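Local coordinates for amidohydrolase (Xanthomonas campestris pv. campestris, PDB 4DZH), which binds zinc and is probably a deaminase of the ATZ/TRZ amidohydrolase family, perhaps acting on 5'-methylthioadenosine, at residues 155-160 with 192-197; 132-137 with 413-418. All blocks are in the same frame, centred on the assembly; numbering follows the deposited sequence.

Contact 1: residues 155-160 with 192-197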
ATOM      1  N   PHE A 155       1.959   2.344 -25.705  1.00 15.68           N
ATOM      2  CA  PHE A 155       1.354   2.559 -24.408  1.00 16.20           C
ATOM      3  C   PHE A 155       0.356   3.710 -24.539  1.00 16.36           C
ATOM      4  O   PHE A 155       0.668   4.692 -25.194  1.00 20.00           O
ATOM      5  CB  PHE A 155       2.459   2.877 -23.372  1.00 18.00           C
ATOM      6  CG  PHE A 155       1.971   2.889 -21.946  1.00 12.81           C
ATOM      7  CD1 PHE A 155       1.309   3.996 -21.405  1.00 13.16           C
ATOM      8  CD2 PHE A 155       2.171   1.782 -21.145  1.00 13.51           C
ATOM      9  CE1 PHE A 155       0.839   3.973 -20.090  1.00 15.57           C
ATOM     10  CE2 PHE A 155       1.683   1.735 -19.816  1.00 14.58           C
ATOM     11  CZ  PHE A 155       1.032   2.844 -19.282  1.00 15.35           C
ATOM     12  N   ARG A 156      -0.853   3.550 -23.976  1.00 15.10           N
ATOM     13  CA  ARG A 156      -1.906   4.539 -24.203  1.00 16.39           C
ATOM     14  C   ARG A 156      -1.744   5.769 -23.305  1.00 15.40           C
ATOM     15  O   ARG A 156      -1.430   5.661 -22.120  1.00 15.82           O
ATOM     16  CB  ARG A 156      -3.271   3.895 -23.960  1.00 14.99           C
ATOM     17  CG  ARG A 156      -4.444   4.684 -24.586  1.00 17.52           C
ATOM     18  CD  ARG A 156      -5.741   3.914 -24.394  1.00 17.51           C
ATOM     19  NE  ARG A 156      -5.649   2.582 -24.979  1.00 17.58           N
ATOM     20  CZ  ARG A 156      -5.771   2.331 -26.286  1.00 17.87           C
ATOM     21  NH1 ARG A 156      -5.954   3.331 -27.162  1.00 21.41           N
ATOM     22  NH2 ARG A 156      -5.687   1.083 -26.727  1.00 19.97           N
ATOM     23  N   ALA A 157      -1.990   6.944 -23.870  1.00 15.48           N
ATOM     24  CA  ALA A 157      -1.827   8.148 -23.058  1.00 15.14           C
ATOM     25  C   ALA A 157      -2.648   9.305 -23.548  1.00 15.91           C
ATOM     26  O   ALA A 157      -2.750   9.566 -24.749  1.00 17.03           O
ATOM     27  CB  ALA A 157      -0.363   8.568 -23.060  1.00 17.07           C
ATOM     28  N   LEU A 158      -3.153  10.050 -22.579  1.00 12.55           N
ATOM     29  CA  LEU A 158      -3.629  11.432 -22.839  1.00 15.77           C
ATOM     30  C   LEU A 158      -2.470  12.308 -22.385  1.00 15.98           C
ATOM     31  O   LEU A 158      -2.088  12.267 -21.188  1.00 16.51           O
ATOM     32  CB  LEU A 158      -4.890  11.719 -22.006  1.00 16.05           C
ATOM     33  CG  LEU A 158      -5.426  13.163 -22.170  1.00 16.15           C
ATOM     34  CD1 LEU A 158      -5.809  13.487 -23.616  1.00 18.23           C
ATOM     35  CD2 LEU A 158      -6.630  13.418 -21.258  1.00 17.40           C
ATOM     36  N   VAL A 159      -1.857  13.030 -23.325  1.00 16.15           N
ATOM     37  CA  VAL A 159      -0.606  13.743 -23.048  1.00 15.82           C
ATOM     38  C   VAL A 159      -0.892  15.219 -22.956  1.00 15.93           C
ATOM     39  O   VAL A 159      -1.468  15.810 -23.879  1.00 17.24           O
ATOM     40  CB  VAL A 159       0.441  13.479 -24.149  1.00 16.32           C
ATOM     41  CG1 VAL A 159       1.696  14.322 -23.902  1.00 17.99           C
ATOM     42  CG2 VAL A 159       0.806  12.003 -24.176  1.00 17.14           C
ATOM     43  N   GLY A 160      -0.526  15.808 -21.828  1.00 13.23           N
ATOM     44  CA  GLY A 160      -0.831  17.221 -21.650  1.00 18.53           C
ATOM     45  C   GLY A 160       0.257  18.180 -22.097  1.00 17.50           C
ATOM     46  O   GLY A 160       1.449  17.951 -21.835  1.00 19.92           O
ATOM     47  N   PRO A 192      -4.664   6.433 -32.709  1.00 21.36           N
ATOM     48  CA  PRO A 192      -5.462   5.511 -31.875  1.00 22.94           C
ATOM     49  C   PRO A 192      -4.951   5.305 -30.434  1.00 21.91           C
ATOM     50  O   PRO A 192      -5.719   4.889 -29.562  1.00 24.33           O
ATOM     51  CB  PRO A 192      -5.366   4.186 -32.637  1.00 25.19           C
ATOM     52  CG  PRO A 192      -4.080   4.258 -33.373  1.00 24.54           C
ATOM     53  CD  PRO A 192      -3.925   5.716 -33.769  1.00 27.87           C
ATOM     54  N   LEU A 193      -3.674   5.571 -30.205  1.00 19.55           N
ATOM     55  CA  LEU A 193      -3.066   5.389 -28.888  1.00 18.98           C
ATOM     56  C   LEU A 193      -2.900   6.698 -28.082  1.00 16.63           C
ATOM     57  O   LEU A 193      -3.062   6.680 -26.854  1.00 19.29           O
ATOM     58  CB  LEU A 193      -1.715   4.691 -29.037  1.00 22.00           C
ATOM     59  CG  LEU A 193      -1.665   3.160 -28.956  1.00 28.14           C
ATOM     60  CD1 LEU A 193      -0.238   2.658 -29.202  1.00 31.38           C
ATOM     61  CD2 LEU A 193      -2.217   2.620 -27.639  1.00 25.32           C
ATOM     62  N   ILE A 194      -2.536   7.786 -28.769  1.00 17.72           N
ATOM     63  CA  ILE A 194      -2.170   9.052 -28.136  1.00 17.04           C
ATOM     64  C   ILE A 194      -3.195  10.115 -28.461  1.00 20.71           C
ATOM     65  O   ILE A 194      -3.557  10.330 -29.651  1.00 20.38           O
ATOM     66  CB  ILE A 194      -0.817   9.555 -28.640  1.00 18.89           C
ATOM     67  CG1 ILE A 194       0.285   8.471 -28.502  1.00 18.97           C
ATOM     68  CG2 ILE A 194      -0.453  10.902 -27.960  1.00 23.14           C
ATOM     69  CD1 ILE A 194       0.538   8.029 -27.080  1.00 19.58           C
ATOM     70  N   SER A 195      -3.708  10.738 -27.404  1.00 18.00           N
ATOM     71  CA  SER A 195      -4.506  11.951 -27.540  1.00 19.60           C
ATOM     72  C   SER A 195      -3.855  13.072 -26.721  1.00 19.52           C
ATOM     73  O   SER A 195      -2.948  12.826 -25.888  1.00 17.50           O
ATOM     74  CB  SER A 195      -5.954  11.718 -27.092  1.00 22.39           C
ATOM     75  OG  SER A 195      -6.593  10.782 -27.950  1.00 24.74           O
ATOM     76  N   THR A 196      -4.328  14.296 -26.945  1.00 20.83           N
ATOM     77  CA  THR A 196      -3.673  15.436 -26.332  1.00 19.78           C
ATOM     78  C   THR A 196      -4.637  16.282 -25.518  1.00 19.71           C
ATOM     79  O   THR A 196      -5.841  16.310 -25.793  1.00 20.39           O
ATOM     80  CB  THR A 196      -2.979  16.325 -27.374  1.00 22.10           C
ATOM     81  OG1 THR A 196      -3.948  16.903 -28.270  1.00 22.14           O
ATOM     82  CG2 THR A 196      -1.940  15.504 -28.176  1.00 21.60           C
ATOM     83  N   ALA A 197      -4.092  16.966 -24.513  1.00 17.61           N
ATOM     84  CA  ALA A 197      -4.919  17.821 -23.641  1.00 18.59           C
ATOM     85  C   ALA A 197      -4.137  19.081 -23.325  1.00 20.02           C
ATOM     86  O   ALA A 197      -2.921  19.110 -23.501  1.00 19.85           O
ATOM     87  CB  ALA A 197      -5.210  17.083 -22.314  1.00 20.71           C
TER
HETATM   88  O   HOH W   1      -5.679   1.566 -29.709  1.00 22.86           O
HETATM   89  O   HOH W   2      -6.336   6.350 -26.832  1.00 25.99           O

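Contact 2: residues 132-137 with 413-418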
ATOM      1  N   GLY A 132       0.397  -3.517 -14.059  1.00 13.19           N
ATOM      2  CA  GLY A 132      -0.937  -3.590 -14.654  1.00 13.49           C
ATOM      3  C   GLY A 132      -1.594  -2.258 -14.997  1.00 12.36           C
ATOM      4  O   GLY A 132      -2.827  -2.239 -15.224  1.00 14.18           O
ATOM      5  N   THR A 133      -0.810  -1.191 -15.104  1.00 11.54           N
ATOM      6  CA  THR A 133      -1.346   0.092 -15.606  1.00 13.09           C
ATOM      7  C   THR A 133      -1.071   0.161 -17.096  1.00 13.47           C
ATOM      8  O   THR A 133       0.084  -0.089 -17.558  1.00 14.37           O
ATOM      9  CB  THR A 133      -0.672   1.271 -14.904  1.00 12.69           C
ATOM     10  OG1 THR A 133      -1.079   1.294 -13.534  1.00 13.27           O
ATOM     11  CG2 THR A 133      -1.080   2.647 -15.556  1.00 12.59           C
ATOM     12  N   THR A 134      -2.099   0.535 -17.883  1.00 14.32           N
ATOM     13  CA  THR A 134      -2.008   0.498 -19.350  1.00 15.51           C
ATOM     14  C   THR A 134      -2.281   1.852 -20.041  1.00 15.16           C
ATOM     15  O   THR A 134      -2.144   1.985 -21.287  1.00 15.17           O
ATOM     16  CB  THR A 134      -3.019  -0.510 -19.960  1.00 14.17           C
ATOM     17  OG1 THR A 134      -4.338  -0.253 -19.432  1.00 17.43           O
ATOM     18  CG2 THR A 134      -2.628  -1.926 -19.590  1.00 15.67           C
ATOM     19  N   CYS A 135      -2.622   2.853 -19.235  1.00 15.41           N
ATOM     20  CA  CYS A 135      -2.959   4.180 -19.760  1.00 13.92           C
ATOM     21  C   CYS A 135      -2.613   5.241 -18.705  1.00 12.74           C
ATOM     22  O   CYS A 135      -2.807   4.992 -17.508  1.00 13.16           O
ATOM     23  CB  CYS A 135      -4.465   4.207 -20.030  1.00 18.24           C
ATOM     24  SG  CYS A 135      -5.072   5.686 -20.931  1.00 17.11           S
ATOM     25  N   VAL A 136      -2.158   6.419 -19.170  1.00 12.82           N
ATOM     26  CA  VAL A 136      -1.867   7.514 -18.253  1.00 13.40           C
ATOM     27  C   VAL A 136      -2.468   8.785 -18.753  1.00 16.17           C
ATOM     28  O   VAL A 136      -2.780   8.910 -19.958  1.00 15.69           O
ATOM     29  CB  VAL A 136      -0.348   7.789 -18.115  1.00 17.87           C
ATOM     30  CG1 VAL A 136       0.276   6.699 -17.354  1.00 20.91           C
ATOM     31  CG2 VAL A 136       0.336   7.976 -19.491  1.00 17.31           C
ATOM     32  N   ASN A 137      -2.640   9.701 -17.792  1.00 14.29           N
ATOM     33  CA  ASN A 137      -2.987  11.095 -18.070  1.00 13.42           C
ATOM     34  C   ASN A 137      -1.746  11.865 -17.658  1.00 15.32           C
ATOM     35  O   ASN A 137      -1.589  12.232 -16.469  1.00 16.44           O
ATOM     36  CB  ASN A 137      -4.151  11.508 -17.193  1.00 14.40           C
ATOM     37  CG  ASN A 137      -4.680  12.882 -17.529  1.00 16.62           C
ATOM     38  OD1 ASN A 137      -4.471  13.413 -18.628  1.00 18.09           O
ATOM     39  ND2 ASN A 137      -5.444  13.429 -16.615  1.00 15.84           N
ATOM     40  N   VAL A 413      -0.037  -8.480 -19.597  1.00 14.43           N
ATOM     41  CA  VAL A 413      -0.614  -7.193 -19.976  1.00 16.15           C
ATOM     42  C   VAL A 413      -0.641  -7.054 -21.489  1.00 15.71           C
ATOM     43  O   VAL A 413       0.373  -7.297 -22.189  1.00 18.54           O
ATOM     44  CB  VAL A 413       0.261  -6.069 -19.422  1.00 16.11           C
ATOM     45  CG1 VAL A 413      -0.234  -4.715 -19.954  1.00 18.69           C
ATOM     46  CG2 VAL A 413       0.231  -6.116 -17.910  1.00 18.15           C
ATOM     47  N   TRP A 414      -1.794  -6.639 -22.002  1.00 19.95           N
ATOM     48  CA  TRP A 414      -1.948  -6.312 -23.422  1.00 19.60           C
ATOM     49  C   TRP A 414      -2.480  -4.897 -23.543  1.00 16.06           C
ATOM     50  O   TRP A 414      -3.327  -4.485 -22.735  1.00 16.19           O
ATOM     51  CB  TRP A 414      -2.975  -7.215 -24.087  1.00 17.78           C
ATOM     52  CG  TRP A 414      -2.642  -8.678 -24.093  1.00 20.23           C
ATOM     53  CD1 TRP A 414      -2.086  -9.394 -25.134  1.00 19.63           C
ATOM     54  CD2 TRP A 414      -2.878  -9.612 -23.041  1.00 20.74           C
ATOM     55  NE1 TRP A 414      -1.967 -10.724 -24.784  1.00 27.49           N
ATOM     56  CE2 TRP A 414      -2.460 -10.889 -23.517  1.00 22.19           C
ATOM     57  CE3 TRP A 414      -3.424  -9.510 -21.758  1.00 22.90           C
ATOM     58  CZ2 TRP A 414      -2.525 -12.032 -22.724  1.00 23.87           C
ATOM     59  CZ3 TRP A 414      -3.494 -10.678 -20.964  1.00 26.18           C
ATOM     60  CH2 TRP A 414      -3.055 -11.910 -21.464  1.00 23.06           C
ATOM     61  N   ILE A 415      -2.004  -4.185 -24.569  1.00 14.71           N
ATOM     62  CA  ILE A 415      -2.496  -2.839 -24.918  1.00 14.28           C
ATOM     63  C   ILE A 415      -2.852  -2.891 -26.398  1.00 17.51           C
ATOM     64  O   ILE A 415      -1.997  -3.188 -27.262  1.00 16.78           O
ATOM     65  CB  ILE A 415      -1.466  -1.714 -24.665  1.00 17.36           C
ATOM     66  CG1 ILE A 415      -1.039  -1.727 -23.190  1.00 20.71           C
ATOM     67  CG2 ILE A 415      -2.033  -0.301 -25.081  1.00 16.39           C
ATOM     68  CD1 ILE A 415      -0.108  -0.537 -22.802  1.00 20.04           C
ATOM     69  N   ALA A 416      -4.121  -2.623 -26.671  1.00 15.98           N
ATOM     70  CA  ALA A 416      -4.662  -2.792 -28.050  1.00 19.19           C
ATOM     71  C   ALA A 416      -4.343  -4.207 -28.583  1.00 22.06           C
ATOM     72  O   ALA A 416      -3.999  -4.399 -29.769  1.00 21.41           O
ATOM     73  CB  ALA A 416      -4.119  -1.713 -28.977  1.00 17.54           C
ATOM     74  N   GLY A 417      -4.433  -5.189 -27.684  1.00 19.81           N
ATOM     75  CA  GLY A 417      -4.209  -6.573 -28.026  1.00 19.31           C
ATOM     76  C   GLY A 417      -2.753  -6.961 -28.246  1.00 19.95           C
ATOM     77  O   GLY A 417      -2.493  -8.122 -28.558  1.00 24.51           O
ATOM     78  N   LYS A 418      -1.800  -6.032 -28.090  1.00 17.06           N
ATOM     79  CA  LYS A 418      -0.401  -6.372 -28.323  1.00 18.83           C
ATOM     80  C   LYS A 418       0.195  -6.745 -26.967  1.00 20.13           C
ATOM     81  O   LYS A 418      -0.001  -5.999 -26.006  1.00 21.24           O
ATOM     82  CB  LYS A 418       0.380  -5.184 -28.898  1.00 19.86           C
ATOM     83  CG  LYS A 418      -0.131  -4.583 -30.229  1.00 25.78           C
ATOM     84  CD  LYS A 418      -0.280  -5.614 -31.289  1.00 32.42           C
ATOM     85  CE  LYS A 418      -0.656  -4.954 -32.628  1.00 38.37           C
ATOM     86  NZ  LYS A 418      -1.026  -5.972 -33.672  1.00 46.58           N
TER

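Contact 1: residues 155-160 with 192-197
V159 N gives S195 O the shortest of four hydrogen bonds between the parallel strands 156-160 and 194-197, at 2.8 Å. The others, A157 N to L193 O, S195 N to A157 O and A197 N to V159 O, complete the parallel pattern, in which A157 and V159 each bond through N and O to the two neighbours of the residue opposite. The last, 2.9 Å from A197 N to V159 O, is the most bent, at 151°, its donor lying above the carbonyl plane.

Beyond the first bridge, where the second segment is still loop, R156 reaches P192 and L193. Its chain bends at chi3 (-57°) and carries the guanidinium across L193, whose CD2 lies 3.8 Å from R156 CZ, over one face toward the rim. At the edge, R156 NH1 makes a weak, strongly bent bond of 2.9 Å to P192 O; water 1 and water 2 lie in the same plane, accepting from R156 NH2 and NH1.

Small or branched side chains, S195 and T196 among them, pack on the two faces. L158 CD1 rests 3.9 Å from A197 CB, a methyl short enough to sit under the leucine, whereas V159 CG2 meets I194 CG2 on the face covered by helices 143-152 and 174-188. This is the beta-alpha-beta unit of the TIM barrel, with helix 174-188 as its crossover. T196 on that face touches zinc-binding H185. Backbone bonding thus sets the strand register; R156 adds only a weak bond to P192 O, which R369 NH1 also binds, while its charge is paired with D380 through a salt bridge from NE.

Contact 2: residues 132-137 with 413-418
T134 CG2 reaches V413 CG1 at 3.7 Å, joining a strand of the TIM barrel, 133-139, to strand 410-415, the first arm of a beta hairpin with 418-422. Methyl and methylene packing carries the contact, and no hydrogen bond crosses it; the short strand axes stay 8.1 Å apart at 34°, too far for direct backbone pairing.

Van der Waals packing centres on T134. With chi1 at 51°, OG1 sits between the backbone N and the carbonyl carbon, and CG2 is turned toward both branched partners; the T134 side chain lies alongside those of V413 and I415, each pointing the opposite way to it, with I415 CG1 3.9 Å from T134 CG2. Threonine suits this place because one branch is a compact methyl, and the beta-branched V413 and I415 suit an extended strand, both directing their side chains at the barrel strand. L129 of helix 114-130 also touches both V413 and I415, so they lie in a shared apolar layer.

Two turns of the backbone border the contact. G132, with phi of 76°, is the C-prime residue of a Schellman motif ending helix 114-130, a conformation that favours glycine; its CA also lies 4.3 Å from V413 CG2. I415 to K418 forms a type I' turn, closed by hydrogen bonds between I415 and K418 in both directions; A416 and G417 both have positive phi, as this turn requires. Beside the methyl packing, the end of I415 lies against the backbone of the barrel strand, its CD1 3.6 Å from T134 O.

From the N terminus, the chain enters strand 133-139, the first half of contact 2, then runs through helix 143-152 into strand 156-163, the first half of contact 1. Helix 174-188 carries it over to strand 194-200, where contact 1 closes a short beta-alpha-beta loop. Contact 2 closes only at 413-418, after the remaining barrel, so contact 1 is nested within its much longer loop. The two meet directly, because strands 133-139 and 156-163 are sheet neighbours, probably hydrogen-bonded through V136 to R156 and L158. Contact 1 thus extends the barrel wall, while contact 2 ties that wall to the hairpin region near the C terminus.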